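Local coordinates for protein membrane-bound protease PH1510 (Pyrococcus horikoshii, PDB 6M4B) that cleaves substrate proteins preferentially near hydrophobic or aromatic residues, acting as a membrane-bound serine protease that can degrade casein and a stomatin homolog in vitro, at residues A[96-108]-A[150-162]. The protein carries 1 engineered substitution. Sequence-based numbering, arbitrary orientation.
Sequences AMAPGTSIGACRP and FITKDLSLTPEEA
Arg107 runs out with CG trans to its N (chi1 -164°) and then bends at chi3, folding its guanidinium over the C-terminal turn of helix 144-152, while the carboxylate of Asp154, also swung away from its own N (chi1 -150°), reaches the backbone N of Arg107, not its guanidinium. The contact lies in the N-terminal protease domain, a member of the ClpP/crotonase clan, and illustrates how a short antiparallel ladder leads into a loop of substrate-binding residues, probably helping to position it. Strand 102-104 pairs with strand 156-157 through reciprocal bonds between Ile103 and Leu157, and on the far side of strand 102-104 runs strand 80-82. Beyond the ladder, Ala105 N hydrogen-bonds Leu155 O, and Cys106 N hydrogen-bonds Phe150 O at 2.7 Å near the helix end, each donor standing above the carbonyl plane. Gly104 lays its CA over one face of the Phe150 ring, 4.0 Å from the centroid, where a beta carbon would clash with CD1. Cys106 SG packs on Phe150 CB, close to Ala83, the engineered replacement of the nucleophile. Arg107 NH1 bonds Thr152 O at 3.1 Å, approaching well above the peptide plane; cutting the residue back to an alanine is likely to leave this helix-end carbonyl without its charged donor. At the other end, Pro159 opens helix 159-164 inside the Thr158-Glu161 capping box and crosses Met97 at about a right angle, CB to CB 3.9 Å. Asp154 OD1 accepts Arg107 N on its anti side at 3.1 Å.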
ATOM      1  N   ALA A  96      -2.528 -10.681  17.512  1.00 33.74           N
ATOM      2  CA  ALA A  96      -2.480 -11.249  18.846  1.00 35.42           C
ATOM      3  C   ALA A  96      -1.058 -11.136  19.392  1.00 33.97           C
ATOM      4  O   ALA A  96      -0.076 -11.284  18.640  1.00 36.76           O
ATOM      5  CB  ALA A  96      -2.896 -12.705  18.794  1.00 34.80           C
ATOM      6  N   MET A  97      -0.966 -10.892  20.685  1.00 33.20           N
ATOM      7  CA  MET A  97       0.339 -10.891  21.389  1.00 38.16           C
ATOM      8  C   MET A  97       0.378 -11.835  22.627  1.00 35.86           C
ATOM      9  O   MET A  97      -0.552 -11.887  23.395  1.00 36.42           O
ATOM     10  CB  MET A  97       0.716  -9.467  21.804  1.00 36.83           C
ATOM     11  CG  MET A  97       0.987  -8.512  20.622  1.00 37.68           C
ATOM     12  SD  MET A  97       1.367  -6.861  21.208  1.00 40.60           S
ATOM     13  CE  MET A  97       3.056  -7.097  21.742  1.00 39.75           C
ATOM     14  N   ALA A  98       1.426 -12.629  22.725  1.00 42.47           N
ATOM     15  CA  ALA A  98       1.682 -13.435  23.937  1.00 51.78           C
ATOM     16  C   ALA A  98       2.134 -12.523  25.073  1.00 51.55           C
ATOM     17  O   ALA A  98       2.723 -11.477  24.798  1.00 43.35           O
ATOM     18  CB  ALA A  98       2.763 -14.456  23.667  1.00 44.58           C
ATOM     19  N   PRO A  99       1.818 -12.873  26.340  1.00 55.64           N
ATOM     20  CA  PRO A  99       2.345 -12.026  27.435  1.00 54.00           C
ATOM     21  C   PRO A  99       3.861 -12.061  27.405  1.00 51.62           C
ATOM     22  O   PRO A  99       4.439 -13.047  26.898  1.00 49.00           O
ATOM     23  CB  PRO A  99       1.775 -12.668  28.698  1.00 57.47           C
ATOM     24  CG  PRO A  99       0.535 -13.394  28.234  1.00 59.49           C
ATOM     25  CD  PRO A  99       0.899 -13.909  26.851  1.00 59.68           C
ATOM     26  N   GLY A 100       4.472 -10.937  27.795  1.00 49.63           N
ATOM     27  CA  GLY A 100       5.926 -10.739  27.722  1.00 46.69           C
ATOM     28  C   GLY A 100       6.494 -10.379  26.362  1.00 50.93           C
ATOM     29  O   GLY A 100       7.693 -10.559  26.109  1.00 48.15           O
ATOM     30  N   THR A 101       5.646  -9.899  25.444  1.00 53.23           N
ATOM     31  CA  THR A 101       6.125  -9.547  24.103  1.00 47.25           C
ATOM     32  C   THR A 101       6.036  -8.052  23.942  1.00 45.98           C
ATOM     33  O   THR A 101       5.568  -7.350  24.820  1.00 44.53           O
ATOM     34  CB  THR A 101       5.350 -10.256  22.965  1.00 49.54           C
ATOM     35  OG1 THR A 101       3.956  -9.947  23.060  1.00 34.92           O
ATOM     36  CG2 THR A 101       5.579 -11.751  23.002  1.00 51.71           C
ATOM     37  N   SER A 102       6.496  -7.566  22.809  1.00 44.66           N
ATOM     38  CA  SER A 102       6.616  -6.135  22.609  1.00 48.72           C
ATOM     39  C   SER A 102       6.187  -5.756  21.178  1.00 42.88           C
ATOM     40  O   SER A 102       6.440  -6.486  20.219  1.00 41.91           O
ATOM     41  CB  SER A 102       8.085  -5.755  22.828  1.00 47.70           C
ATOM     42  OG  SER A 102       8.214  -4.370  22.817  1.00 65.42           O
ATOM     43  N   ILE A 103       5.577  -4.595  21.023  1.00 38.84           N
ATOM     44  CA  ILE A 103       5.276  -4.087  19.655  1.00 43.86           C
ATOM     45  C   ILE A 103       5.658  -2.607  19.565  1.00 41.38           C
ATOM     46  O   ILE A 103       5.552  -1.876  20.538  1.00 42.82           O
ATOM     47  CB  ILE A 103       3.793  -4.347  19.272  1.00 37.59           C
ATOM     48  CG1 ILE A 103       3.517  -3.961  17.823  1.00 41.25           C
ATOM     49  CG2 ILE A 103       2.850  -3.607  20.201  1.00 40.83           C
ATOM     50  CD1 ILE A 103       2.233  -4.553  17.302  1.00 41.57           C
ATOM     51  N   GLY A 104       6.091  -2.166  18.397  1.00 42.33           N
ATOM     52  CA  GLY A 104       6.418  -0.748  18.217  1.00 45.81           C
ATOM     53  C   GLY A 104       7.903  -0.478  18.044  1.00 41.70           C
ATOM     54  O   GLY A 104       8.649  -1.321  17.494  1.00 40.44           O
ATOM     55  N   ALA A 105       8.310   0.713  18.471  1.00 39.49           N
ATOM     56  CA  ALA A 105       9.674   1.222  18.255  1.00 41.10           C
ATOM     57  C   ALA A 105      10.002   1.264  16.797  1.00 39.60           C
ATOM     58  O   ALA A 105      10.798   0.431  16.287  1.00 43.77           O
ATOM     59  CB  ALA A 105      10.715   0.371  19.042  1.00 42.60           C
ATOM     60  N   CYS A 106       9.400   2.207  16.081  1.00 40.79           N
ATOM     61  CA  CYS A 106       9.617   2.285  14.600  1.00 38.25           C
ATOM     62  C   CYS A 106      10.268   3.595  14.109  1.00 39.62           C
ATOM     63  O   CYS A 106      10.066   3.974  12.926  1.00 37.97           O
ATOM     64  CB  CYS A 106       8.240   2.137  13.893  1.00 41.13           C
ATOM     65  SG  CYS A 106       7.266   0.784  14.525  1.00 47.79           S
ATOM     66  N   ARG A 107      10.978   4.303  14.981  1.00 42.87           N
ATOM     67  CA  ARG A 107      11.696   5.498  14.550  1.00 51.41           C
ATOM     68  C   ARG A 107      12.563   5.092  13.370  1.00 47.46           C
ATOM     69  O   ARG A 107      13.398   4.203  13.524  1.00 42.70           O
ATOM     70  CB  ARG A 107      12.563   6.120  15.636  1.00 54.46           C
ATOM     71  CG  ARG A 107      12.954   7.547  15.223  1.00 63.02           C
ATOM     72  CD  ARG A 107      13.917   8.197  16.206  1.00 73.39           C
ATOM     73  NE  ARG A 107      13.438   8.284  17.596  1.00 72.48           N
ATOM     74  CZ  ARG A 107      12.450   9.073  18.021  1.00 68.99           C
ATOM     75  NH1 ARG A 107      11.765   9.833  17.170  1.00 74.72           N
ATOM     76  NH2 ARG A 107      12.116   9.088  19.312  1.00 67.32           N
ATOM     77  N   PRO A 108      12.309   5.670  12.171  1.00 50.68           N
ATOM     78  CA  PRO A 108      13.102   5.246  11.001  1.00 54.50           C
ATOM     79  C   PRO A 108      14.509   5.833  11.099  1.00 53.70           C
ATOM     80  O   PRO A 108      14.675   7.060  11.273  1.00 53.82           O
ATOM     81  CB  PRO A 108      12.312   5.781   9.788  1.00 53.39           C
ATOM     82  CG  PRO A 108      11.426   6.838  10.335  1.00 53.31           C
ATOM     83  CD  PRO A 108      11.340   6.726  11.829  1.00 48.65           C
ATOM     84  N   PHE A 150       4.606   5.292  17.587  1.00 36.03           N
ATOM     85  CA  PHE A 150       5.652   4.309  17.427  1.00 36.25           C
ATOM     86  C   PHE A 150       6.860   4.918  16.697  1.00 39.91           C
ATOM     87  O   PHE A 150       7.976   4.415  16.830  1.00 41.07           O
ATOM     88  CB  PHE A 150       5.211   3.073  16.605  1.00 39.74           C
ATOM     89  CG  PHE A 150       4.134   2.212  17.228  1.00 38.96           C
ATOM     90  CD1 PHE A 150       3.954   2.127  18.606  1.00 40.33           C
ATOM     91  CD2 PHE A 150       3.266   1.475  16.392  1.00 39.50           C
ATOM     92  CE1 PHE A 150       2.978   1.319  19.157  1.00 41.08           C
ATOM     93  CE2 PHE A 150       2.284   0.651  16.935  1.00 40.33           C
ATOM     94  CZ  PHE A 150       2.155   0.552  18.325  1.00 42.69           C
ATOM     95  N   ILE A 151       6.602   5.875  15.818  1.00 38.11           N
ATOM     96  CA  ILE A 151       7.635   6.529  15.055  1.00 40.39           C
ATOM     97  C   ILE A 151       8.116   7.765  15.826  1.00 39.95           C
ATOM     98  O   ILE A 151       9.300   7.880  16.101  1.00 36.18           O
ATOM     99  CB  ILE A 151       7.142   6.940  13.629  1.00 40.93           C
ATOM    100  CG1 ILE A 151       6.987   5.717  12.749  1.00 39.10           C
ATOM    101  CG2 ILE A 151       8.090   7.932  12.950  1.00 41.03           C
ATOM    102  CD1 ILE A 151       6.413   5.997  11.381  1.00 39.38           C
ATOM    103  N   THR A 152       7.206   8.686  16.146  1.00 42.69           N
ATOM    104  CA  THR A 152       7.630  10.005  16.619  1.00 48.00           C
ATOM    105  C   THR A 152       8.259   9.962  18.025  1.00 52.83           C
ATOM    106  O   THR A 152       9.073  10.798  18.348  1.00 48.59           O
ATOM    107  CB  THR A 152       6.478  10.988  16.662  1.00 47.27           C
ATOM    108  OG1 THR A 152       5.448  10.459  17.517  1.00 47.27           O
ATOM    109  CG2 THR A 152       5.953  11.280  15.231  1.00 43.88           C
ATOM    110  N   LYS A 153       7.852   8.994  18.848  1.00 51.81           N
ATOM    111  CA  LYS A 153       8.367   8.797  20.198  1.00 49.25           C
ATOM    112  C   LYS A 153       9.162   7.513  20.314  1.00 46.90           C
ATOM    113  O   LYS A 153       9.710   7.223  21.351  1.00 50.00           O
ATOM    114  CB  LYS A 153       7.189   8.818  21.172  1.00 53.83           C
ATOM    115  CG  LYS A 153       6.663  10.218  21.300  1.00 56.22           C
ATOM    116  CD  LYS A 153       5.424  10.457  22.139  1.00 69.59           C
ATOM    117  CE  LYS A 153       4.843  11.828  21.773  1.00 85.15           C
ATOM    118  NZ  LYS A 153       4.232  12.594  22.908  1.00 92.21           N
ATOM    119  N   ASP A 154       9.268   6.743  19.245  1.00 46.69           N
ATOM    120  CA  ASP A 154       9.842   5.395  19.334  1.00 49.10           C
ATOM    121  C   ASP A 154       9.098   4.522  20.382  1.00 47.56           C
ATOM    122  O   ASP A 154       9.667   3.624  20.994  1.00 50.04           O
ATOM    123  CB  ASP A 154      11.363   5.480  19.620  1.00 50.41           C
ATOM    124  CG  ASP A 154      12.116   4.320  19.040  1.00 52.24           C
ATOM    125  OD1 ASP A 154      11.712   3.820  17.970  1.00 55.24           O
ATOM    126  OD2 ASP A 154      13.126   3.870  19.639  1.00 55.44           O
ATOM    127  N   LEU A 155       7.814   4.813  20.563  1.00 46.25           N
ATOM    128  CA  LEU A 155       6.977   4.118  21.510  1.00 44.69           C
ATOM    129  C   LEU A 155       6.955   2.606  21.222  1.00 47.43           C
ATOM    130  O   LEU A 155       6.887   2.165  20.082  1.00 40.54           O
ATOM    131  CB  LEU A 155       5.581   4.686  21.475  1.00 40.81           C
ATOM    132  CG  LEU A 155       4.590   4.133  22.502  1.00 43.66           C
ATOM    133  CD1 LEU A 155       4.990   4.487  23.920  1.00 46.83           C
ATOM    134  CD2 LEU A 155       3.159   4.614  22.205  1.00 37.20           C
ATOM    135  N   SER A 156       7.052   1.864  22.312  1.00 50.07           N
ATOM    136  CA  SER A 156       6.998   0.415  22.385  1.00 50.05           C
ATOM    137  C   SER A 156       5.928   0.096  23.424  1.00 51.39           C
ATOM    138  O   SER A 156       5.861   0.769  24.449  1.00 48.65           O
ATOM    139  CB  SER A 156       8.300  -0.112  22.942  1.00 52.80           C
ATOM    140  OG  SER A 156       8.625  -1.288  22.283  1.00 63.12           O
ATOM    141  N   LEU A 157       5.113  -0.915  23.170  1.00 48.28           N
ATOM    142  CA  LEU A 157       4.008  -1.283  24.058  1.00 45.87           C
ATOM    143  C   LEU A 157       4.121  -2.726  24.468  1.00 39.29           C
ATOM    144  O   LEU A 157       4.625  -3.534  23.715  1.00 45.49           O
ATOM    145  CB  LEU A 157       2.634  -1.055  23.408  1.00 38.33           C
ATOM    146  CG  LEU A 157       2.258   0.405  23.076  1.00 46.57           C
ATOM    147  CD1 LEU A 157       0.872   0.441  22.447  1.00 44.58           C
ATOM    148  CD2 LEU A 157       2.344   1.372  24.274  1.00 45.04           C
ATOM    149  N   THR A 158       3.635  -3.028  25.671  1.00 42.80           N
ATOM    150  CA  THR A 158       3.446  -4.426  26.137  1.00 46.44           C
ATOM    151  C   THR A 158       2.111  -4.916  25.549  1.00 44.71           C
ATOM    152  O   THR A 158       1.332  -4.096  25.062  1.00 42.77           O
ATOM    153  CB  THR A 158       3.332  -4.498  27.683  1.00 43.89           C
ATOM    154  OG1 THR A 158       2.202  -3.731  28.083  1.00 40.11           O
ATOM    155  CG2 THR A 158       4.637  -3.950  28.393  1.00 49.44           C
ATOM    156  N   PRO A 159       1.803  -6.227  25.668  1.00 47.45           N
ATOM    157  CA  PRO A 159       0.516  -6.729  25.155  1.00 43.96           C
ATOM    158  C   PRO A 159      -0.688  -6.069  25.708  1.00 41.16           C
ATOM    159  O   PRO A 159      -1.584  -5.692  24.967  1.00 45.94           O
ATOM    160  CB  PRO A 159       0.552  -8.218  25.528  1.00 49.07           C
ATOM    161  CG  PRO A 159       2.017  -8.540  25.470  1.00 50.31           C
ATOM    162  CD  PRO A 159       2.671  -7.343  26.106  1.00 47.50           C
ATOM    163  N   GLU A 160      -0.678  -5.838  27.005  1.00 42.90           N
ATOM    164  CA  GLU A 160      -1.819  -5.295  27.745  1.00 43.24           C
ATOM    165  C   GLU A 160      -2.012  -3.803  27.420  1.00 38.92           C
ATOM    166  O   GLU A 160      -3.128  -3.332  27.308  1.00 37.45           O
ATOM    167  CB  GLU A 160      -1.619  -5.551  29.272  1.00 50.22           C
ATOM    168  CG  GLU A 160      -1.130  -7.010  29.650  1.00 57.68           C
ATOM    169  CD  GLU A 160       0.404  -7.360  29.436  1.00 54.61           C
ATOM    170  OE1 GLU A 160       0.798  -8.492  29.098  1.00 60.37           O
ATOM    171  OE2 GLU A 160       1.275  -6.521  29.642  1.00 64.59           O
ATOM    172  N   GLU A 161      -0.922  -3.051  27.238  1.00 42.67           N
ATOM    173  CA  GLU A 161      -1.006  -1.641  26.776  1.00 41.76           C
ATOM    174  C   GLU A 161      -1.552  -1.588  25.349  1.00 40.12           C
ATOM    175  O   GLU A 161      -2.458  -0.837  25.035  1.00 39.12           O
ATOM    176  CB  GLU A 161       0.368  -0.971  26.824  1.00 45.35           C
ATOM    177  CG  GLU A 161       0.882  -0.767  28.240  1.00 51.59           C
ATOM    178  CD  GLU A 161       2.373  -0.482  28.310  1.00 50.44           C
ATOM    179  OE1 GLU A 161       2.774   0.021  29.370  1.00 52.71           O
ATOM    180  OE2 GLU A 161       3.129  -0.720  27.326  1.00 47.05           O
ATOM    181  N   ALA A 162      -1.013  -2.448  24.505  1.00 38.14           N
ATOM    182  CA  ALA A 162      -1.428  -2.528  23.110  1.00 39.86           C
ATOM    183  C   ALA A 162      -2.891  -2.896  23.015  1.00 41.01           C
ATOM    184  O   ALA A 162      -3.581  -2.383  22.130  1.00 43.22           O
ATOM    185  CB  ALA A 162      -0.542  -3.528  22.356  1.00 36.63           C
TER